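Local atomic coordinates of designed helical repeat protein (PDB entry 5CWM), a protein that has no known natural function but was designed computationally as a single-chain scaffold of repeated paired helices. Residues Lys8-Leu13 with Ala44-Lys49; Arg106-Ala111 with Lys162-Leu167; Asp116-Leu121 with Gln171-Val176. All blocks are in the same frame, centred on the assembly; numbering follows the deposited sequence.

Contact 1: residues Lys8-Leu13 with Ala44-Lys49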
loop_
_atom_site.group_PDB
_atom_site.type_symbol
_atom_site.label_atom_id
_atom_site.label_comp_id
_atom_site.label_asym_id
_atom_site.label_seq_id
_atom_site.Cartn_x
_atom_site.Cartn_y
_atom_site.Cartn_z
ATOM N N LYS A 8 -8.105 -14.725 9.532
ATOM C CA LYS A 8 -9.538 -14.549 9.738
ATOM C C LYS A 8 -9.812 -13.820 11.053
ATOM O O LYS A 8 -10.796 -13.087 11.175
ATOM C CB LYS A 8 -10.258 -15.900 9.715
ATOM C CG LYS A 8 -10.280 -16.558 8.343
ATOM C CD LYS A 8 -11.153 -17.803 8.330
ATOM C CE LYS A 8 -10.614 -18.873 9.265
ATOM N NZ LYS A 8 -11.454 -20.104 9.235
ATOM N N ARG A 9 -8.933 -14.022 12.030
ATOM C CA ARG A 9 -9.007 -13.303 13.298
ATOM C C ARG A 9 -8.822 -11.806 13.079
ATOM O O ARG A 9 -9.622 -10.992 13.550
ATOM C CB ARG A 9 -7.954 -13.830 14.276
ATOM C CG ARG A 9 -8.490 -14.781 15.333
ATOM C CD ARG A 9 -9.012 -14.016 16.536
ATOM N NE ARG A 9 -7.965 -13.207 17.154
ATOM C CZ ARG A 9 -8.147 -12.430 18.218
ATOM N NH1 ARG A 9 -9.340 -12.354 18.790
ATOM N NH2 ARG A 9 -7.135 -11.730 18.710
ATOM N N VAL A 10 -7.762 -11.451 12.359
ATOM C CA VAL A 10 -7.478 -10.057 12.041
ATOM C C VAL A 10 -8.631 -9.433 11.260
ATOM O O VAL A 10 -9.053 -8.313 11.552
ATOM C CB VAL A 10 -6.175 -9.918 11.229
ATOM C CG1 VAL A 10 -5.935 -8.464 10.849
ATOM C CG2 VAL A 10 -4.997 -10.465 12.020
ATOM N N GLU A 11 -9.139 -10.167 10.275
ATOM C CA GLU A 11 -10.269 -9.707 9.473
ATOM C C GLU A 11 -11.492 -9.441 10.344
ATOM O O GLU A 11 -12.180 -8.431 10.175
ATOM C CB GLU A 11 -10.615 -10.732 8.390
ATOM C CG GLU A 11 -9.550 -10.900 7.319
ATOM C CD GLU A 11 -9.827 -12.078 6.404
ATOM O OE1 GLU A 11 -10.864 -12.747 6.591
ATOM O OE2 GLU A 11 -9.005 -12.336 5.499
ATOM N N LYS A 12 -11.754 -10.350 11.277
ATOM C CA LYS A 12 -12.887 -10.203 12.182
ATOM C C LYS A 12 -12.703 -8.986 13.082
ATOM O O LYS A 12 -13.667 -8.286 13.394
ATOM C CB LYS A 12 -13.075 -11.461 13.031
ATOM C CG LYS A 12 -14.297 -11.404 13.937
ATOM C CD LYS A 12 -14.358 -12.593 14.876
ATOM C CE LYS A 12 -15.545 -12.478 15.817
ATOM N NZ LYS A 12 -15.517 -11.201 16.581
ATOM N N LEU A 13 -11.465 -8.738 13.498
ATOM C CA LEU A 13 -11.163 -7.561 14.304
ATOM C C LEU A 13 -11.411 -6.284 13.508
ATOM O O LEU A 13 -11.930 -5.301 14.038
ATOM C CB LEU A 13 -9.718 -7.599 14.805
ATOM C CG LEU A 13 -9.392 -8.627 15.888
ATOM C CD1 LEU A 13 -7.960 -8.458 16.368
ATOM C CD2 LEU A 13 -10.368 -8.515 17.050
ATOM N N ALA A 44 -4.075 -4.413 13.391
ATOM C CA ALA A 44 -2.832 -4.124 12.683
ATOM C C ALA A 44 -1.644 -4.823 13.339
ATOM O O ALA A 44 -0.762 -5.343 12.651
ATOM C CB ALA A 44 -2.593 -2.624 12.622
ATOM N N ARG A 45 -1.623 -4.829 14.669
ATOM C CA ARG A 45 -0.567 -5.508 15.417
ATOM C C ARG A 45 -0.518 -6.995 15.079
ATOM O O ARG A 45 0.522 -7.519 14.653
ATOM C CB ARG A 45 -0.769 -5.323 16.924
ATOM C CG ARG A 45 0.278 -4.445 17.592
ATOM C CD ARG A 45 -0.297 -3.099 18.006
ATOM N NE ARG A 45 -1.341 -3.237 19.017
ATOM C CZ ARG A 45 -1.922 -2.214 19.636
ATOM N NH1 ARG A 45 -1.560 -0.971 19.352
ATOM N NH2 ARG A 45 -2.864 -2.434 20.543
ATOM N N GLU A 46 -1.651 -7.667 15.265
ATOM C CA GLU A 46 -1.756 -9.090 14.965
ATOM C C GLU A 46 -1.396 -9.373 13.511
ATOM O O GLU A 46 -0.720 -10.359 13.212
ATOM C CB GLU A 46 -3.165 -9.601 15.270
ATOM C CG GLU A 46 -3.568 -9.466 16.728
ATOM C CD GLU A 46 -4.919 -10.088 17.015
ATOM O OE1 GLU A 46 -5.490 -10.718 16.101
ATOM O OE2 GLU A 46 -5.412 -9.946 18.154
ATOM N N ALA A 47 -1.841 -8.498 12.613
ATOM C CA ALA A 47 -1.532 -8.627 11.193
ATOM C C ALA A 47 -0.025 -8.597 10.950
ATOM O O ALA A 47 0.510 -9.430 10.212
ATOM C CB ALA A 47 -2.216 -7.526 10.401
ATOM N N LYS A 48 0.656 -7.641 11.577
ATOM C CA LYS A 48 2.102 -7.534 11.429
ATOM C C LYS A 48 2.797 -8.760 12.013
ATOM O O LYS A 48 3.814 -9.209 11.485
ATOM C CB LYS A 48 2.636 -6.263 12.095
ATOM C CG LYS A 48 4.133 -6.066 11.889
ATOM C CD LYS A 48 4.653 -4.813 12.572
ATOM C CE LYS A 48 6.152 -4.669 12.364
ATOM N NZ LYS A 48 6.694 -3.443 13.009
ATOM N N LYS A 49 2.249 -9.299 13.098
ATOM C CA LYS A 49 2.782 -10.535 13.669
ATOM C C LYS A 49 2.681 -11.683 12.663
ATOM O O LYS A 49 3.644 -12.433 12.452
ATOM C CB LYS A 49 2.049 -10.895 14.961
ATOM C CG LYS A 49 2.242 -9.889 16.084
ATOM C CD LYS A 49 1.408 -10.253 17.301
ATOM C CE LYS A 49 1.547 -9.208 18.396
ATOM N NZ LYS A 49 0.681 -9.517 19.566
#

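Contact 2: residues Arg106-Ala111 with Lys162-Leu167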
loop_
_atom_site.group_PDB
_atom_site.type_symbol
_atom_site.label_atom_id
_atom_site.label_comp_id
_atom_site.label_asym_id
_atom_site.label_seq_id
_atom_site.Cartn_x
_atom_site.Cartn_y
_atom_site.Cartn_z
ATOM N N ARG A 106 8.653 -5.507 2.132
ATOM C CA ARG A 106 9.144 -6.766 2.686
ATOM C C ARG A 106 8.434 -7.955 2.040
ATOM O O ARG A 106 9.043 -9.003 1.801
ATOM C CB ARG A 106 8.964 -6.789 4.206
ATOM C CG ARG A 106 9.843 -5.779 4.933
ATOM C CD ARG A 106 9.429 -5.596 6.387
ATOM N NE ARG A 106 9.700 -6.776 7.203
ATOM C CZ ARG A 106 9.539 -6.822 8.522
ATOM N NH1 ARG A 106 9.113 -5.750 9.176
ATOM N NH2 ARG A 106 9.808 -7.936 9.189
ATOM N N VAL A 107 7.147 -7.787 1.752
ATOM C CA VAL A 107 6.396 -8.798 1.017
ATOM C C VAL A 107 6.970 -8.960 -0.387
ATOM O O VAL A 107 7.102 -10.078 -0.888
ATOM C CB VAL A 107 4.897 -8.443 0.931
ATOM C CG1 VAL A 107 4.214 -9.214 -0.191
ATOM C CG2 VAL A 107 4.222 -8.727 2.255
ATOM N N LEU A 108 7.323 -7.838 -1.009
ATOM C CA LEU A 108 7.932 -7.857 -2.334
ATOM C C LEU A 108 9.222 -8.670 -2.337
ATOM O O LEU A 108 9.386 -9.583 -3.149
ATOM C CB LEU A 108 8.205 -6.430 -2.820
ATOM C CG LEU A 108 8.920 -6.236 -4.161
ATOM C CD1 LEU A 108 8.380 -5.004 -4.847
ATOM C CD2 LEU A 108 10.429 -6.107 -3.987
ATOM N N GLU A 109 10.135 -8.334 -1.431
ATOM C CA GLU A 109 11.429 -9.007 -1.395
ATOM C C GLU A 109 11.276 -10.475 -0.997
ATOM O O GLU A 109 12.035 -11.330 -1.461
ATOM C CB GLU A 109 12.391 -8.282 -0.448
ATOM C CG GLU A 109 11.975 -8.272 1.011
ATOM C CD GLU A 109 12.777 -7.290 1.840
ATOM O OE1 GLU A 109 13.395 -6.378 1.250
ATOM O OE2 GLU A 109 12.789 -7.429 3.081
ATOM N N LEU A 110 10.285 -10.770 -0.157
ATOM C CA LEU A 110 9.994 -12.156 0.198
ATOM C C LEU A 110 9.526 -12.926 -1.032
ATOM O O LEU A 110 9.877 -14.093 -1.222
ATOM C CB LEU A 110 8.935 -12.233 1.300
ATOM C CG LEU A 110 8.557 -13.648 1.749
ATOM C CD1 LEU A 110 9.757 -14.357 2.359
ATOM C CD2 LEU A 110 7.390 -13.624 2.724
ATOM N N ALA A 111 8.735 -12.260 -1.867
ATOM C CA ALA A 111 8.245 -12.852 -3.104
ATOM C C ALA A 111 9.393 -13.089 -4.078
ATOM O O ALA A 111 9.419 -14.095 -4.786
ATOM C CB ALA A 111 7.184 -11.963 -3.736
ATOM N N LYS A 162 10.000 -2.181 -11.628
ATOM C CA LYS A 162 11.107 -2.616 -12.472
ATOM C C LYS A 162 11.676 -3.938 -11.971
ATOM O O LYS A 162 11.964 -4.832 -12.761
ATOM C CB LYS A 162 12.209 -1.553 -12.522
ATOM C CG LYS A 162 13.533 -2.072 -13.071
ATOM C CD LYS A 162 14.544 -0.955 -13.283
ATOM C CE LYS A 162 14.126 -0.043 -14.424
ATOM N NZ LYS A 162 15.187 0.936 -14.782
ATOM N N ARG A 163 11.836 -4.054 -10.656
ATOM C CA ARG A 163 12.326 -5.289 -10.050
ATOM C C ARG A 163 11.350 -6.434 -10.296
ATOM O O ARG A 163 11.760 -7.564 -10.583
ATOM C CB ARG A 163 12.556 -5.098 -8.549
ATOM C CG ARG A 163 13.722 -4.186 -8.210
ATOM C CD ARG A 163 13.811 -3.926 -6.713
ATOM N NE ARG A 163 13.897 -5.163 -5.941
ATOM C CZ ARG A 163 14.005 -5.210 -4.617
ATOM N NH1 ARG A 163 14.042 -4.086 -3.914
ATOM N NH2 ARG A 163 14.076 -6.379 -3.995
ATOM N N VAL A 164 10.059 -6.136 -10.185
ATOM C CA VAL A 164 9.028 -7.125 -10.484
ATOM C C VAL A 164 9.126 -7.584 -11.936
ATOM O O VAL A 164 9.007 -8.774 -12.234
ATOM C CB VAL A 164 7.617 -6.569 -10.208
ATOM C CG1 VAL A 164 6.550 -7.460 -10.828
ATOM C CG2 VAL A 164 7.399 -6.437 -8.715
ATOM N N LEU A 165 9.361 -6.632 -12.834
ATOM C CA LEU A 165 9.543 -6.934 -14.249
ATOM C C LEU A 165 10.767 -7.821 -14.460
ATOM O O LEU A 165 10.765 -8.706 -15.317
ATOM C CB LEU A 165 9.675 -5.640 -15.058
ATOM C CG LEU A 165 9.737 -5.743 -16.583
ATOM C CD1 LEU A 165 9.000 -4.573 -17.202
ATOM C CD2 LEU A 165 11.176 -5.781 -17.082
ATOM N N GLU A 166 11.809 -7.574 -13.672
ATOM C CA GLU A 166 13.038 -8.352 -13.746
ATOM C C GLU A 166 12.793 -9.789 -13.302
ATOM O O GLU A 166 13.294 -10.729 -13.916
ATOM C CB GLU A 166 14.134 -7.708 -12.895
ATOM C CG GLU A 166 14.641 -6.380 -13.437
ATOM C CD GLU A 166 15.517 -5.638 -12.447
ATOM O OE1 GLU A 166 15.689 -6.134 -11.314
ATOM O OE2 GLU A 166 16.031 -4.555 -12.801
ATOM N N LEU A 167 12.018 -9.952 -12.235
ATOM C CA LEU A 167 11.647 -11.286 -11.773
ATOM C C LEU A 167 10.811 -12.003 -12.831
ATOM O O LEU A 167 11.001 -13.195 -13.094
ATOM C CB LEU A 167 10.878 -11.205 -10.454
ATOM C CG LEU A 167 10.461 -12.540 -9.832
ATOM C CD1 LEU A 167 11.683 -13.380 -9.493
ATOM C CD2 LEU A 167 9.604 -12.312 -8.597
#

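Contact 3: residues Asp116-Leu121 with Gln171-Val176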
loop_
_atom_site.group_PDB
_atom_site.type_symbol
_atom_site.label_atom_id
_atom_site.label_comp_id
_atom_site.label_asym_id
_atom_site.label_seq_id
_atom_site.Cartn_x
_atom_site.Cartn_y
_atom_site.Cartn_z
ATOM N N ASP A 116 8.028 -15.526 -6.619
ATOM C CA ASP A 116 6.593 -15.402 -6.853
ATOM C C ASP A 116 6.255 -14.036 -7.451
ATOM O O ASP A 116 6.023 -13.075 -6.719
ATOM C CB ASP A 116 5.818 -15.619 -5.551
ATOM C CG ASP A 116 4.367 -15.997 -5.787
ATOM O OD1 ASP A 116 3.786 -15.553 -6.801
ATOM O OD2 ASP A 116 3.805 -16.739 -4.955
ATOM N N PRO A 117 6.232 -13.952 -8.791
ATOM C CA PRO A 117 6.006 -12.699 -9.524
ATOM C C PRO A 117 4.647 -12.057 -9.244
ATOM O O PRO A 117 4.566 -10.834 -9.120
ATOM C CB PRO A 117 6.108 -13.130 -10.993
ATOM C CG PRO A 117 5.809 -14.588 -10.986
ATOM C CD PRO A 117 6.373 -15.103 -9.699
ATOM N N GLU A 118 3.601 -12.872 -9.148
ATOM C CA GLU A 118 2.249 -12.367 -8.926
ATOM C C GLU A 118 2.131 -11.646 -7.587
ATOM O O GLU A 118 1.606 -10.532 -7.512
ATOM C CB GLU A 118 1.229 -13.509 -8.995
ATOM C CG GLU A 118 1.126 -14.189 -10.356
ATOM C CD GLU A 118 2.237 -15.193 -10.602
ATOM O OE1 GLU A 118 2.943 -15.550 -9.635
ATOM O OE2 GLU A 118 2.404 -15.623 -11.762
ATOM N N VAL A 119 2.626 -12.289 -6.534
ATOM C CA VAL A 119 2.585 -11.723 -5.191
ATOM C C VAL A 119 3.399 -10.431 -5.115
ATOM O O VAL A 119 3.011 -9.485 -4.430
ATOM C CB VAL A 119 3.102 -12.732 -4.143
ATOM C CG1 VAL A 119 3.208 -12.086 -2.769
ATOM C CG2 VAL A 119 2.188 -13.946 -4.089
ATOM N N ALA A 120 4.519 -10.394 -5.830
ATOM C CA ALA A 120 5.347 -9.194 -5.893
ATOM C C ALA A 120 4.599 -8.056 -6.582
ATOM O O ALA A 120 4.624 -6.908 -6.126
ATOM C CB ALA A 120 6.653 -9.488 -6.612
ATOM N N LEU A 121 3.939 -8.387 -7.688
ATOM C CA LEU A 121 3.136 -7.425 -8.433
ATOM C C LEU A 121 2.042 -6.832 -7.551
ATOM O O LEU A 121 1.884 -5.609 -7.467
ATOM C CB LEU A 121 2.521 -8.090 -9.664
ATOM C CG LEU A 121 1.669 -7.216 -10.584
ATOM C CD1 LEU A 121 2.524 -6.158 -11.264
ATOM C CD2 LEU A 121 0.951 -8.078 -11.610
ATOM N N GLN A 171 11.744 -15.469 -14.757
ATOM C CA GLN A 171 10.954 -16.696 -14.796
ATOM C C GLN A 171 10.174 -16.828 -16.102
ATOM O O GLN A 171 9.423 -17.785 -16.291
ATOM C CB GLN A 171 9.997 -16.757 -13.604
ATOM C CG GLN A 171 10.684 -17.036 -12.279
ATOM C CD GLN A 171 9.701 -17.338 -11.168
ATOM O OE1 GLN A 171 10.091 -17.725 -10.066
ATOM N NE2 GLN A 171 8.415 -17.166 -11.452
ATOM N N GLY A 172 10.358 -15.864 -16.998
ATOM C CA GLY A 172 9.709 -15.894 -18.297
ATOM C C GLY A 172 8.200 -15.755 -18.240
ATOM O O GLY A 172 7.471 -16.589 -18.777
ATOM N N ASP A 173 7.727 -14.697 -17.588
ATOM C CA ASP A 173 6.296 -14.423 -17.506
ATOM C C ASP A 173 5.994 -13.037 -18.073
ATOM O O ASP A 173 5.961 -12.053 -17.334
ATOM C CB ASP A 173 5.809 -14.529 -16.059
ATOM C CG ASP A 173 4.304 -14.721 -15.958
ATOM O OD1 ASP A 173 3.575 -14.271 -16.868
ATOM O OD2 ASP A 173 3.849 -15.323 -14.963
ATOM N N PRO A 174 5.775 -12.962 -19.396
ATOM C CA PRO A 174 5.526 -11.706 -20.116
ATOM C C PRO A 174 4.295 -10.955 -19.613
ATOM O O PRO A 174 4.280 -9.723 -19.634
ATOM C CB PRO A 174 5.320 -12.168 -21.564
ATOM C CG PRO A 174 6.009 -13.486 -21.645
ATOM C CD PRO A 174 5.798 -14.119 -20.306
ATOM N N GLU A 175 3.281 -11.692 -19.172
ATOM C CA GLU A 175 2.037 -11.091 -18.699
ATOM C C GLU A 175 2.260 -10.225 -17.463
ATOM O O GLU A 175 1.815 -9.076 -17.407
ATOM C CB GLU A 175 1.004 -12.179 -18.396
ATOM C CG GLU A 175 -0.293 -11.661 -17.793
ATOM C CD GLU A 175 -1.075 -10.776 -18.745
ATOM O OE1 GLU A 175 -0.900 -10.914 -19.974
ATOM O OE2 GLU A 175 -1.869 -9.940 -18.262
ATOM N N VAL A 176 2.955 -10.782 -16.476
ATOM C CA VAL A 176 3.238 -10.071 -15.235
ATOM C C VAL A 176 4.112 -8.848 -15.500
ATOM O O VAL A 176 3.950 -7.810 -14.860
ATOM C CB VAL A 176 3.929 -10.993 -14.208
ATOM C CG1 VAL A 176 4.215 -10.244 -12.916
ATOM C CG2 VAL A 176 3.066 -12.213 -13.933
#

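Contact 1: residues Lys8-Leu13 with Ala44-Lys49
V10 and A47 meet where the two backbones come closest, with CG1 of V10 3.9 Å from CB of A47. The other methyl of V10, CG2, lies 3.8 Å from CB of E46, and the two side chains run past each other in opposite directions. With CG1 anti to the backbone N (chi1 177°), V10 presents both methyls to the second helix. The E46 chain is extended beyond CG and brings the carboxylate to R9, where a salt bridge joins NH2 of R9 and OE2 of E46. The carboxylate oxygen sits at the edge of the guanidinium, near its plane, and the two flat groups are 22° apart. The segments belong to consecutive antiparallel helices, 3-27 and 30-57, which form the N-terminal helical hairpin of this designed repeat protein. Their local axes approach to 9.2 Å. L13 crosses E46 at about a right angle, and its CD1 is 3.4 Å from OE1 of E46. The same methyl lies over one face of the R9 guanidinium, toward the rim. Farther out, helix 60-84 packs against the buried side, with L69 on V10 and V70 on A47. E42 brings a second carboxylate close to that of E46.

Contact 2: residues Arg106-Ala111 with Lys162-Leu167
L108 and V164 mark the closest backbone approach of two nearly parallel helix segments, whose local axes come to 11.2 Å at their closest and differ in direction by 17°. The segments lie on helices 87-114 and 144-170, alternate helices of the designed helical repeat. Helix 117-141 comes between them in the chain, and its V124 touches both L108 and V164. At this spacing the bridging is done mainly by side chains. A chi1 of 176° carries the branch of L108 toward the second helix, where its two methyls serve different partners. CD1 meets CG2 of V164 at 4.2 Å on the buried side. CD2 packs against R163, 3.7 Å from CZ of R163, and lies over one face of the guanidinium, offset toward the rim. The contact is therefore apolar on one side and covers part of a charged group on the other. A bend at chi3 (56°) brings the R163 guanidinium round to this methyl. Its NH2 forms a salt bridge with E112, one turn beyond L108 on the same helix. E109 is also near, but OE1 of E109 remains 5.3 Å from NH2 of R163, too far for a direct ion pair. One turn after R163, L167 extends toward the first helix, and its CD2 comes 4.2 Å from the carbonyl O of A111.

Contact 3: residues Asp116-Leu121 with Gln171-Val176
V176 wedges against P117 and L121 in the closely packed part of this contact. The two segments hold the N-terminal starts of helices 117-141 and 174-198, at equivalent Asp-Pro-Glu positions in the designed helical repeat. A chi1 near 180° swings CG1 of V176 to the proline ring, 4.0 Å from CB of P117. The same methyl also lies 3.9 Å from the carbonyl O of P117. One turn on, L121 slides past V176 in the opposite direction and brings CD2 to 4.1 Å from CG1 of V176. A168 of helix 144-170 also packs on V176.

The more exposed side is looser and polar. Q171, just before G172, crosses P117 at about a right angle and lays its side chain by the ring. E118 bends at chi2 (80°) and turns its carboxylate toward D173. OE2 of E118 is 3.5 Å from OD2 of D173, and the carboxylate planes are 59° apart. These like charges probably repel. D116 and D173 are both N-cap residues. At the first, OD1 of D116 accepts a weak capping bond from N of V119, 3.5 Å away.

Overall arrangement
From the N terminus, helix 3-27 turns back into helix 30-57, and contact 1 closes this first hairpin. Its loop ends before the other contacts begin, so it stands in series with them. Its centre lies about 24 Å from that of contact 2 and about 27 Å from that of contact 3. Contacts 2 and 3 are linked differently. The chain passes 106-111, 116-121, 162-167 and 171-176 in turn, so their loops cross. Contact 2 joins helices 87-114 and 144-170, while contact 3 joins helices 117-141 and 174-198. Their centres are about 9 Å apart and they touch, with CB of A120 against CG2 of V164. Together they join alternate helices among four successive ones.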